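Local coordinates for DNA mismatch repair protein PMS1 (Saccharomyces cerevisiae, PDB 3H4L), which takes part in DNA mismatch repair, its N-terminal GHKL-type domain binding an ATP analogue here and probably hydrolysing ATP during the repair cycle, at residues 40-46 against 58-64; 186-192 against 204-210; 109-115 against 145-151. All coordinates share one frame; numbering follows the deposited sequence.

Contact 1: residues 40-46 against 58-64. With ANP (phosphoaminophosphonic acid-adenylate ester), chain E.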
loop_
_atom_site.group_PDB
_atom_site.type_symbol
_atom_site.label_atom_id
_atom_site.label_comp_id
_atom_site.label_asym_id
_atom_site.label_seq_id
_atom_site.Cartn_x
_atom_site.Cartn_y
_atom_site.Cartn_z
ATOM N N ALA B 40 22.604 -8.171 -8.894
ATOM C CA ALA B 40 22.751 -9.551 -8.457
ATOM C C ALA B 40 21.979 -10.522 -9.346
ATOM O O ALA B 40 21.826 -11.699 -9.016
ATOM C CB ALA B 40 22.302 -9.684 -7.008
ATOM N N ASN B 41 21.482 -10.018 -10.468
ATOM C CA ASN B 41 20.765 -10.851 -11.415
ATOM C C ASN B 41 19.520 -11.462 -10.811
ATOM O O ASN B 41 19.262 -12.666 -10.967
ATOM C CB ASN B 41 21.683 -11.957 -11.919
ATOM C CG ASN B 41 22.997 -11.424 -12.426
ATOM O OD1 ASN B 41 23.027 -10.630 -13.368
ATOM N ND2 ASN B 41 24.098 -11.846 -11.802
ATOM N N ALA B 42 18.755 -10.636 -10.104
ATOM C CA ALA B 42 17.516 -11.098 -9.510
ATOM C C ALA B 42 16.433 -10.862 -10.543
ATOM O O ALA B 42 16.545 -9.949 -11.353
ATOM C CB ALA B 42 17.211 -10.308 -8.250
ATOM N N ASN B 43 15.402 -11.699 -10.544
ATOM C CA ASN B 43 14.287 -11.506 -11.462
ATOM C C ASN B 43 13.059 -11.249 -10.600
ATOM O O ASN B 43 11.963 -10.993 -11.107
ATOM C CB ASN B 43 14.065 -12.724 -12.372
ATOM C CG ASN B 43 13.910 -14.016 -11.599
ATOM O OD1 ASN B 43 13.166 -14.087 -10.612
ATOM N ND2 ASN B 43 14.609 -15.057 -12.053
ATOM N N GLN B 44 13.255 -11.318 -9.286
ATOM C CA GLN B 44 12.173 -11.048 -8.358
ATOM C C GLN B 44 12.636 -10.119 -7.233
ATOM O O GLN B 44 13.580 -10.420 -6.496
ATOM C CB GLN B 44 11.612 -12.345 -7.767
ATOM C CG GLN B 44 10.158 -12.194 -7.353
ATOM C CD GLN B 44 9.571 -13.435 -6.706
ATOM O OE1 GLN B 44 9.746 -14.559 -7.196
ATOM N NE2 GLN B 44 8.847 -13.233 -5.602
ATOM N N ILE B 45 11.970 -8.981 -7.101
ATOM C CA ILE B 45 12.339 -8.029 -6.067
ATOM C C ILE B 45 11.155 -7.600 -5.231
ATOM O O ILE B 45 10.165 -7.080 -5.737
ATOM C CB ILE B 45 13.012 -6.799 -6.668
ATOM C CG1 ILE B 45 14.308 -7.231 -7.362
ATOM C CG2 ILE B 45 13.309 -5.787 -5.571
ATOM C CD1 ILE B 45 15.003 -6.135 -8.108
ATOM N N GLU B 46 11.279 -7.817 -3.934
ATOM C CA GLU B 46 10.225 -7.495 -3.003
ATOM C C GLU B 46 10.750 -6.477 -2.012
ATOM O O GLU B 46 11.847 -6.634 -1.474
ATOM C CB GLU B 46 9.789 -8.768 -2.278
ATOM C CG GLU B 46 8.596 -8.609 -1.369
ATOM C CD GLU B 46 8.320 -9.878 -0.603
ATOM O OE1 GLU B 46 8.263 -10.951 -1.254
ATOM O OE2 GLU B 46 8.168 -9.806 0.637
ATOM N N GLU B 58 12.906 -3.085 3.760
ATOM C CA GLU B 58 13.525 -4.363 3.481
ATOM C C GLU B 58 13.512 -4.676 1.988
ATOM O O GLU B 58 12.495 -4.543 1.314
ATOM C CB GLU B 58 12.814 -5.464 4.279
ATOM C CG GLU B 58 13.226 -6.888 3.889
ATOM C CD GLU B 58 12.529 -7.977 4.704
ATOM O OE1 GLU B 58 12.455 -9.124 4.211
ATOM O OE2 GLU B 58 12.066 -7.699 5.832
ATOM N N CYS B 59 14.653 -5.096 1.468
ATOM C CA CYS B 59 14.717 -5.429 0.058
ATOM C C CYS B 59 15.113 -6.893 -0.106
ATOM O O CYS B 59 16.193 -7.307 0.340
ATOM C CB CYS B 59 15.715 -4.520 -0.659
ATOM S SG CYS B 59 15.692 -4.722 -2.434
ATOM N N SER B 60 14.221 -7.669 -0.729
ATOM C CA SER B 60 14.443 -9.096 -0.950
ATOM C C SER B 60 14.492 -9.468 -2.415
ATOM O O SER B 60 13.605 -9.101 -3.189
ATOM C CB SER B 60 13.346 -9.935 -0.286
ATOM O OG SER B 60 13.653 -10.207 1.063
ATOM N N ASP B 61 15.525 -10.212 -2.792
ATOM C CA ASP B 61 15.668 -10.639 -4.168
ATOM C C ASP B 61 16.085 -12.104 -4.225
ATOM O O ASP B 61 16.461 -12.698 -3.209
ATOM C CB ASP B 61 16.713 -9.781 -4.878
ATOM C CG ASP B 61 18.100 -9.957 -4.301
ATOM O OD1 ASP B 61 18.562 -11.114 -4.184
ATOM O OD2 ASP B 61 18.742 -8.935 -3.973
ATOM N N ASN B 62 16.019 -12.684 -5.419
ATOM C CA ASN B 62 16.418 -14.066 -5.611
ATOM C C ASN B 62 17.700 -14.085 -6.452
ATOM O O ASN B 62 17.927 -14.988 -7.258
ATOM C CB ASN B 62 15.292 -14.847 -6.297
ATOM C CG ASN B 62 14.839 -14.206 -7.596
ATOM O OD1 ASN B 62 15.346 -13.151 -7.993
ATOM N ND2 ASN B 62 13.874 -14.842 -8.268
ATOM N N GLY B 63 18.541 -13.077 -6.252
ATOM C CA GLY B 63 19.778 -12.988 -7.001
ATOM C C GLY B 63 20.832 -13.998 -6.588
ATOM O O GLY B 63 20.567 -14.936 -5.840
ATOM N N ASP B 64 22.046 -13.777 -7.074
ATOM C CA ASP B 64 23.176 -14.655 -6.806
ATOM C C ASP B 64 23.620 -14.722 -5.354
ATOM O O ASP B 64 24.376 -15.617 -4.992
ATOM C CB ASP B 64 24.358 -14.239 -7.682
ATOM C CG ASP B 64 24.021 -14.280 -9.160
ATOM O OD1 ASP B 64 24.793 -13.726 -9.967
ATOM O OD2 ASP B 64 22.979 -14.873 -9.512
HETATM P PG ANP E . 27.593 0.713 -6.623
HETATM O O1G ANP E . 26.513 0.688 -5.623
HETATM O O2G ANP E . 27.181 0.187 -7.902
HETATM O O3G ANP E . 28.251 2.052 -6.817
HETATM P PB ANP E . 28.494 -1.646 -5.277
HETATM O O1B ANP E . 29.728 -2.475 -5.384
HETATM O O2B ANP E . 27.249 -2.300 -5.635
HETATM N N3B ANP E . 28.746 -0.273 -6.063
HETATM P PA ANP E . 27.313 -1.344 -2.633
HETATM O O1A ANP E . 26.046 -0.976 -3.231
HETATM O O2A ANP E . 27.725 -0.758 -1.324
HETATM O O3A ANP E . 28.440 -1.193 -3.755
HETATM O "O5'" ANP E . 27.304 -2.881 -2.212
HETATM C "C5'" ANP E . 28.437 -3.591 -2.539
HETATM C "C4'" ANP E . 28.724 -5.028 -2.343
HETATM O "O4'" ANP E . 27.728 -5.640 -1.503
HETATM C "C3'" ANP E . 28.487 -5.464 -3.750
HETATM O "O3'" ANP E . 29.662 -5.239 -4.538
HETATM C "C2'" ANP E . 28.022 -6.879 -3.573
HETATM O "O2'" ANP E . 29.174 -7.701 -3.598
HETATM C "C1'" ANP E . 27.267 -6.783 -2.207
HETATM N N9 ANP E . 25.780 -6.648 -2.224
HETATM C C8 ANP E . 24.946 -5.613 -1.831
HETATM N N7 ANP E . 23.668 -5.806 -1.973
HETATM C C5 ANP E . 23.619 -7.078 -2.509
HETATM C C6 ANP E . 22.550 -7.959 -2.931
HETATM N N6 ANP E . 21.276 -7.600 -2.833
HETATM N N1 ANP E . 22.834 -9.224 -3.448
HETATM C C2 ANP E . 24.141 -9.641 -3.567
HETATM N N3 ANP E . 25.219 -8.891 -3.198
HETATM C C4 ANP E . 24.904 -7.622 -2.689
#

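Contact 2: residues 186-192 against 204-210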
loop_
_atom_site.group_PDB
_atom_site.type_symbol
_atom_site.label_atom_id
_atom_site.label_comp_id
_atom_site.label_asym_id
_atom_site.label_seq_id
_atom_site.Cartn_x
_atom_site.Cartn_y
_atom_site.Cartn_z
ATOM N N ALA B 186 11.151 -5.285 -17.303
ATOM C CA ALA B 186 10.174 -6.292 -17.682
ATOM C C ALA B 186 10.542 -7.692 -17.184
ATOM O O ALA B 186 9.683 -8.451 -16.743
ATOM C CB ALA B 186 10.048 -6.307 -19.194
ATOM N N ALA B 187 11.823 -8.029 -17.267
ATOM C CA ALA B 187 12.301 -9.336 -16.841
ATOM C C ALA B 187 12.326 -9.468 -15.319
ATOM O O ALA B 187 12.788 -10.480 -14.783
ATOM C CB ALA B 187 13.700 -9.577 -17.408
ATOM N N ILE B 188 11.818 -8.451 -14.628
ATOM C CA ILE B 188 11.822 -8.449 -13.171
ATOM C C ILE B 188 10.450 -8.235 -12.547
ATOM O O ILE B 188 9.683 -7.383 -12.993
ATOM C CB ILE B 188 12.772 -7.346 -12.632
ATOM C CG1 ILE B 188 14.201 -7.604 -13.114
ATOM C CG2 ILE B 188 12.731 -7.310 -11.106
ATOM C CD1 ILE B 188 15.209 -6.584 -12.636
ATOM N N LYS B 189 10.146 -9.007 -11.511
ATOM C CA LYS B 189 8.873 -8.854 -10.811
ATOM C C LYS B 189 9.070 -8.037 -9.538
ATOM O O LYS B 189 9.823 -8.434 -8.647
ATOM C CB LYS B 189 8.273 -10.205 -10.413
ATOM C CG LYS B 189 7.100 -10.033 -9.452
ATOM C CD LYS B 189 6.553 -11.337 -8.888
ATOM C CE LYS B 189 5.341 -11.041 -7.992
ATOM N NZ LYS B 189 4.624 -12.265 -7.524
ATOM N N PHE B 190 8.392 -6.900 -9.453
ATOM C CA PHE B 190 8.485 -6.049 -8.277
ATOM C C PHE B 190 7.214 -6.151 -7.444
ATOM O O PHE B 190 6.112 -6.293 -7.986
ATOM C CB PHE B 190 8.686 -4.584 -8.675
ATOM C CG PHE B 190 10.082 -4.247 -9.080
ATOM C CD1 PHE B 190 10.465 -4.301 -10.415
ATOM C CD2 PHE B 190 11.018 -3.856 -8.128
ATOM C CE1 PHE B 190 11.767 -3.964 -10.798
ATOM C CE2 PHE B 190 12.319 -3.520 -8.497
ATOM C CZ PHE B 190 12.691 -3.572 -9.834
ATOM N N SER B 191 7.382 -6.072 -6.126
ATOM C CA SER B 191 6.273 -6.114 -5.183
ATOM C C SER B 191 6.616 -5.142 -4.068
ATOM O O SER B 191 7.732 -5.135 -3.560
ATOM C CB SER B 191 6.114 -7.509 -4.595
ATOM O OG SER B 191 5.833 -8.441 -5.610
ATOM N N VAL B 192 5.664 -4.315 -3.683
ATOM C CA VAL B 192 5.926 -3.362 -2.626
ATOM C C VAL B 192 4.759 -3.287 -1.671
ATOM O O VAL B 192 3.616 -3.027 -2.069
ATOM C CB VAL B 192 6.179 -1.956 -3.193
ATOM C CG1 VAL B 192 6.465 -0.984 -2.056
ATOM C CG2 VAL B 192 7.355 -1.997 -4.186
ATOM N N ILE B 204 1.243 -2.067 -2.021
ATOM C CA ILE B 204 1.461 -0.777 -2.655
ATOM C C ILE B 204 1.641 -0.879 -4.172
ATOM O O ILE B 204 1.018 -0.125 -4.915
ATOM C CB ILE B 204 2.697 -0.079 -2.061
ATOM C CG1 ILE B 204 2.554 0.050 -0.539
ATOM C CG2 ILE B 204 2.878 1.276 -2.701
ATOM C CD1 ILE B 204 1.427 0.953 -0.078
ATOM N N LEU B 205 2.488 -1.806 -4.625
ATOM C CA LEU B 205 2.742 -1.980 -6.060
ATOM C C LEU B 205 3.114 -3.417 -6.420
ATOM O O LEU B 205 3.679 -4.152 -5.600
ATOM C CB LEU B 205 3.860 -1.029 -6.518
ATOM C CG LEU B 205 4.435 -1.079 -7.946
ATOM C CD1 LEU B 205 5.045 0.286 -8.303
ATOM C CD2 LEU B 205 5.495 -2.175 -8.061
ATOM N N SER B 206 2.796 -3.809 -7.653
ATOM C CA SER B 206 3.114 -5.149 -8.127
ATOM C C SER B 206 3.107 -5.279 -9.643
ATOM O O SER B 206 2.193 -4.794 -10.310
ATOM C CB SER B 206 2.133 -6.166 -7.549
ATOM O OG SER B 206 2.480 -7.473 -7.969
ATOM N N THR B 207 4.134 -5.926 -10.182
ATOM C CA THR B 207 4.215 -6.157 -11.615
ATOM C C THR B 207 4.510 -7.632 -11.827
ATOM O O THR B 207 5.076 -8.294 -10.961
ATOM C CB THR B 207 5.324 -5.316 -12.307
ATOM O OG1 THR B 207 6.604 -5.630 -11.746
ATOM C CG2 THR B 207 5.045 -3.837 -12.152
ATOM N N MET B 208 4.118 -8.145 -12.984
ATOM C CA MET B 208 4.327 -9.546 -13.310
ATOM C C MET B 208 5.685 -9.754 -13.970
ATOM O O MET B 208 6.160 -8.900 -14.720
ATOM C CB MET B 208 3.220 -10.035 -14.252
ATOM C CG MET B 208 1.825 -10.007 -13.649
ATOM S SD MET B 208 1.690 -11.145 -12.255
ATOM C CE MET B 208 2.115 -10.048 -10.848
ATOM N N ARG B 209 6.311 -10.889 -13.685
ATOM C CA ARG B 209 7.598 -11.192 -14.283
ATOM C C ARG B 209 7.365 -11.327 -15.785
ATOM O O ARG B 209 6.297 -11.761 -16.210
ATOM C CB ARG B 209 8.146 -12.499 -13.717
ATOM C CG ARG B 209 9.590 -12.747 -14.075
ATOM C CD ARG B 209 10.053 -14.078 -13.543
ATOM N NE ARG B 209 9.858 -14.163 -12.101
ATOM C CZ ARG B 209 10.092 -15.257 -11.381
ATOM N NH1 ARG B 209 10.530 -16.359 -11.978
ATOM N NH2 ARG B 209 9.892 -15.247 -10.066
ATOM N N ASN B 210 8.357 -10.942 -16.584
ATOM C CA ASN B 210 8.263 -11.016 -18.045
ATOM C C ASN B 210 7.105 -10.201 -18.639
ATOM O O ASN B 210 6.348 -10.703 -19.466
ATOM C CB ASN B 210 8.140 -12.480 -18.498
ATOM C CG ASN B 210 9.314 -13.339 -18.040
ATOM O OD1 ASN B 210 10.450 -12.866 -17.940
ATOM N ND2 ASN B 210 9.047 -14.613 -17.782
#

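Contact 3: residues 109-115 against 145-151. With ANP (phosphoaminophosphonic acid-adenylate ester), chain E.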
loop_
_atom_site.group_PDB
_atom_site.type_symbol
_atom_site.label_atom_id
_atom_site.label_comp_id
_atom_site.label_asym_id
_atom_site.label_seq_id
_atom_site.Cartn_x
_atom_site.Cartn_y
_atom_site.Cartn_z
ATOM N N ALA B 109 22.483 4.143 9.943
ATOM C CA ALA B 109 21.327 3.257 10.131
ATOM C C ALA B 109 21.811 1.932 10.706
ATOM O O ALA B 109 22.994 1.785 10.971
ATOM C CB ALA B 109 20.614 3.024 8.805
ATOM N N LYS B 110 20.900 0.986 10.918
ATOM C CA LYS B 110 21.262 -0.340 11.437
ATOM C C LYS B 110 21.148 -1.254 10.228
ATOM O O LYS B 110 20.053 -1.389 9.671
ATOM C CB LYS B 110 20.261 -0.826 12.495
ATOM C CG LYS B 110 19.918 0.167 13.590
ATOM C CD LYS B 110 21.039 0.358 14.613
ATOM C CE LYS B 110 20.620 1.362 15.699
ATOM N NZ LYS B 110 21.532 1.388 16.891
ATOM N N LEU B 111 22.244 -1.884 9.818
ATOM C CA LEU B 111 22.198 -2.759 8.643
ATOM C C LEU B 111 22.229 -4.249 8.963
ATOM O O LEU B 111 23.087 -4.708 9.703
ATOM C CB LEU B 111 23.361 -2.441 7.693
ATOM C CG LEU B 111 23.375 -3.215 6.363
ATOM C CD1 LEU B 111 22.174 -2.780 5.507
ATOM C CD2 LEU B 111 24.693 -2.968 5.612
ATOM N N SER B 112 21.290 -4.998 8.396
ATOM C CA SER B 112 21.231 -6.445 8.582
ATOM C C SER B 112 21.120 -7.099 7.218
ATOM O O SER B 112 20.506 -6.546 6.301
ATOM C CB SER B 112 20.018 -6.855 9.412
ATOM O OG SER B 112 20.129 -6.371 10.730
ATOM N N VAL B 113 21.696 -8.287 7.088
ATOM C CA VAL B 113 21.649 -9.014 5.825
ATOM C C VAL B 113 21.420 -10.513 6.045
ATOM O O VAL B 113 21.954 -11.096 6.989
ATOM C CB VAL B 113 22.974 -8.839 5.044
ATOM C CG1 VAL B 113 22.954 -9.669 3.768
ATOM C CG2 VAL B 113 23.193 -7.372 4.717
ATOM N N ILE B 114 20.599 -11.123 5.196
ATOM C CA ILE B 114 20.361 -12.565 5.258
ATOM C C ILE B 114 20.634 -13.020 3.824
ATOM O O ILE B 114 19.919 -12.626 2.897
ATOM C CB ILE B 114 18.910 -12.912 5.656
ATOM C CG1 ILE B 114 18.619 -12.420 7.080
ATOM C CG2 ILE B 114 18.736 -14.414 5.627
ATOM C CD1 ILE B 114 17.173 -12.597 7.547
ATOM N N THR B 115 21.666 -13.837 3.631
ATOM C CA THR B 115 22.025 -14.249 2.277
ATOM C C THR B 115 22.446 -15.714 2.078
ATOM O O THR B 115 22.636 -16.465 3.031
ATOM C CB THR B 115 23.164 -13.332 1.748
ATOM O OG1 THR B 115 23.379 -13.570 0.350
ATOM C CG2 THR B 115 24.461 -13.600 2.513
ATOM N N THR B 145 19.182 -12.605 -1.537
ATOM C CA THR B 145 19.616 -11.810 -0.409
ATOM C C THR B 145 18.495 -10.913 0.087
ATOM O O THR B 145 17.626 -10.494 -0.689
ATOM C CB THR B 145 20.814 -10.942 -0.819
ATOM O OG1 THR B 145 21.854 -11.789 -1.323
ATOM C CG2 THR B 145 21.339 -10.138 0.358
ATOM N N THR B 146 18.517 -10.637 1.388
ATOM C CA THR B 146 17.540 -9.765 2.027
ATOM C C THR B 146 18.314 -8.699 2.806
ATOM O O THR B 146 19.071 -9.018 3.730
ATOM C CB THR B 146 16.645 -10.532 3.031
ATOM O OG1 THR B 146 15.879 -11.522 2.349
ATOM C CG2 THR B 146 15.694 -9.583 3.717
ATOM N N VAL B 147 18.147 -7.438 2.428
ATOM C CA VAL B 147 18.825 -6.355 3.131
ATOM C C VAL B 147 17.775 -5.555 3.910
ATOM O O VAL B 147 16.741 -5.130 3.362
ATOM C CB VAL B 147 19.579 -5.419 2.155
ATOM C CG1 VAL B 147 20.416 -4.404 2.935
ATOM C CG2 VAL B 147 20.478 -6.236 1.246
ATOM N N LEU B 148 18.031 -5.366 5.196
ATOM C CA LEU B 148 17.102 -4.630 6.030
ATOM C C LEU B 148 17.753 -3.387 6.622
ATOM O O LEU B 148 18.726 -3.485 7.373
ATOM C CB LEU B 148 16.603 -5.525 7.165
ATOM C CG LEU B 148 15.595 -4.856 8.101
ATOM C CD1 LEU B 148 14.285 -4.648 7.344
ATOM C CD2 LEU B 148 15.366 -5.713 9.349
ATOM N N VAL B 149 17.220 -2.219 6.275
ATOM C CA VAL B 149 17.718 -0.947 6.800
ATOM C C VAL B 149 16.658 -0.476 7.789
ATOM O O VAL B 149 15.518 -0.239 7.405
ATOM C CB VAL B 149 17.855 0.117 5.684
ATOM C CG1 VAL B 149 18.097 1.502 6.305
ATOM C CG2 VAL B 149 18.991 -0.262 4.729
ATOM N N SER B 150 17.018 -0.351 9.061
ATOM C CA SER B 150 16.045 0.079 10.055
ATOM C C SER B 150 16.578 1.246 10.856
ATOM O O SER B 150 17.790 1.463 10.906
ATOM C CB SER B 150 15.724 -1.067 11.004
ATOM O OG SER B 150 16.758 -1.218 11.954
ATOM N N GLN B 151 15.670 1.990 11.481
ATOM C CA GLN B 151 16.052 3.142 12.289
ATOM C C GLN B 151 16.924 4.098 11.474
ATOM O O GLN B 151 18.004 4.534 11.913
ATOM C CB GLN B 151 16.790 2.668 13.544
ATOM C CG GLN B 151 15.861 2.081 14.602
ATOM C CD GLN B 151 16.602 1.460 15.783
ATOM O OE1 GLN B 151 17.789 1.722 15.997
ATOM N NE2 GLN B 151 15.895 0.640 16.562
HETATM P PG ANP E . 27.593 0.713 -6.623
HETATM O O1G ANP E . 26.513 0.688 -5.623
HETATM O O2G ANP E . 27.181 0.187 -7.902
HETATM O O3G ANP E . 28.251 2.052 -6.817
HETATM P PB ANP E . 28.494 -1.646 -5.277
HETATM O O1B ANP E . 29.728 -2.475 -5.384
HETATM O O2B ANP E . 27.249 -2.300 -5.635
HETATM N N3B ANP E . 28.746 -0.273 -6.063
HETATM P PA ANP E . 27.313 -1.344 -2.633
HETATM O O1A ANP E . 26.046 -0.976 -3.231
HETATM O O2A ANP E . 27.725 -0.758 -1.324
HETATM O O3A ANP E . 28.440 -1.193 -3.755
HETATM O "O5'" ANP E . 27.304 -2.881 -2.212
HETATM C "C5'" ANP E . 28.437 -3.591 -2.539
HETATM C "C4'" ANP E . 28.724 -5.028 -2.343
HETATM O "O4'" ANP E . 27.728 -5.640 -1.503
HETATM C "C3'" ANP E . 28.487 -5.464 -3.750
HETATM O "O3'" ANP E . 29.662 -5.239 -4.538
HETATM C "C2'" ANP E . 28.022 -6.879 -3.573
HETATM O "O2'" ANP E . 29.174 -7.701 -3.598
HETATM C "C1'" ANP E . 27.267 -6.783 -2.207
HETATM N N9 ANP E . 25.780 -6.648 -2.224
HETATM C C8 ANP E . 24.946 -5.613 -1.831
HETATM N N7 ANP E . 23.668 -5.806 -1.973
HETATM C C5 ANP E . 23.619 -7.078 -2.509
HETATM C C6 ANP E . 22.550 -7.959 -2.931
HETATM N N6 ANP E . 21.276 -7.600 -2.833
HETATM N N1 ANP E . 22.834 -9.224 -3.448
HETATM C C2 ANP E . 24.141 -9.641 -3.567
HETATM N N3 ANP E . 25.219 -8.891 -3.198
HETATM C C4 ANP E . 24.904 -7.622 -2.689
HETATM O O HOH W 1 18.547 -3.742 10.565
#

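Contact 1: residues 40-46 against 58-64
Ala-40 and Asp-64 are tied through the backbone: just as the chain leaves helix 26-39, O of Ala-40 accepts N of Asp-64 at 2.9 Å. The same carbonyl lies hard against CA of Gly-63, where a CB would collide with it. The Ala-40 methyl faces the adenine of the bound ATP analogue, its CB 3.6 Å from N1 of ANP. At Asn-41, ND2 reaches OD1 of Asp-64 at 2.7 Å, with the acceptor close to the amide plane but the donor well above the carboxylate plane. Ala-42 then presses its CB to within 3.4 Å of CB of Asp-61, and the same methyl also touches OD1 of Asn-62.

Asp-61 opens the Asp-Asn-Gly-Asp-Gly sequence, the DxGxG motif of GHKL ATPases. With CG set between its backbone N and carbonyl carbon (chi1 65°), the carboxylate can take N6 of ANP on OD2 at 3.1 Å. Ser-37 OG bonds to that oxygen too, while OD1 accepts N of Gly-63, forming an Asx turn, and N of Thr-145. Both carboxylate oxygens are therefore held, and the group has little scope to rotate.

Asn-43 and Asn-62 meet with their amide planes 84° apart: ND2 of Asn-62 donates to OD1 of Asn-43 at 2.6 Å, from above the carbonyl plane. OD1 of Asn-62 in turn takes two backbone donors, N of Asn-43 on a lone pair at 2.9 Å and the more tilted N of Gln-44. CB of Gln-44 packs on ND2 of the same amide. CG2 of Ile-45 touches SG of Cys-59, both side chains lying under helix 26-39. Regular antiparallel pairing is established at Glu-46, whose N and O both bond to Ser-60, the N of Ser-60 reaching O of Glu-46 at 2.7 Å.

Contact 2: residues 186-192 against 204-210
Phe-190 and Thr-207 exchange two hydrogen bonds, one of them through a side chain. N of Thr-207 gives to O of Phe-190 at 3.0 Å, while N of Phe-190 gives to the hydroxyl, OG1 of Thr-207, at 3.2 Å and almost straight (169°). The hydroxyl thus stands where a strand carbonyl would normally be; a chi1 of 60° swings it back over its own backbone to get there, and it also sits at the edge of the Phe-190 ring, near the ring plane.

Farther along, the hairpin makes a classic beta bulge: Ile-204 and Leu-205 both face Val-192. O of Val-192 is gripped twice, by N of Ile-204 at 2.6 Å and by N of Leu-205 at 3.0 Å, the latter on a lone pair. CG1 of Val-192 meets CB of Ile-204 at 3.9 Å, and CD2 of Leu-205 rests on CB of Phe-190 at 4.0 Å. Toward the other end, the extended Lys-189 chain runs past the carbonyl of Thr-207, and CB of Lys-189 touches CB of Arg-209.

Helix 167-184 covers Phe-190, Val-192 and Ile-204, whereas helix 213-221 packs on Leu-205 and Thr-207. Strand 44-50 pairs in parallel with 189-195, and at Leu-205 and Ser-206 the sheet continues into a parallel strand of the second subunit.

Contact 3: residues 109-115 against 145-151
OG1 of Thr-115 is gripped by two residues: it donates to OG1 of Thr-145 at 2.9 Å and accepts N of Ile-66. The two threonine side chains lie side by side, pointing the same way. In Thr-145, OG1 is anti to the carbonyl carbon (chi1 -56°), which brings it within 3.5 Å of N1 of ANP as well, while CG2 packs on CG1 of Val-113 at 3.8 Å. A valine here would probably leave the Thr-115 hydroxyl without the Thr-145 oxygen that accepts from it and put a methyl beside the adenine.

From this pocket end the strands run antiparallel in regular pairing, neighbours within the eight-stranded sheet of the GHKL domain. Apart from the two threonines, this face is aliphatic: CD1 of Leu-111 crosses to CG1 of Val-147 at 3.5 Å and also reaches CG2 of Val-149, and helix 101-107 covers Leu-111 and Val-149. The reverse face is mixed, Ile-114 and Leu-148 lying among polar residues; there a water donates to O of Lys-110 at 2.9 Å and to OG of Ser-112 at 3.1 Å, and Ser-112 OG has a further hydrogen bond to Glu-126.

All three contacts belong to one mixed sheet. Contacts 1 and 2 share the parallel junction of strands 44-50 and 189-195, where the backbone of Lys-189 bonds to that of Asn-43 and Ile-45. Contacts 1 and 3 meet at strands 56-61 and 144-150, through the backbones of Cys-59 and Val-147 and the Ser-60 and Thr-146 hydroxyls; both also touch the nucleotide. Contacts 2 and 3 do not touch. All are partly buried, contact 2 with the most exposed residues (four, against two in each of the others). Contact 1 is largely polar, with amide-to-amide, amide-to-carboxylate and amide-to-backbone bonds; contact 2 has a bulge and reaches the subunit interface; contact 3 is regular pairing, aliphatic beneath helix 101-107 and mixed on its reverse.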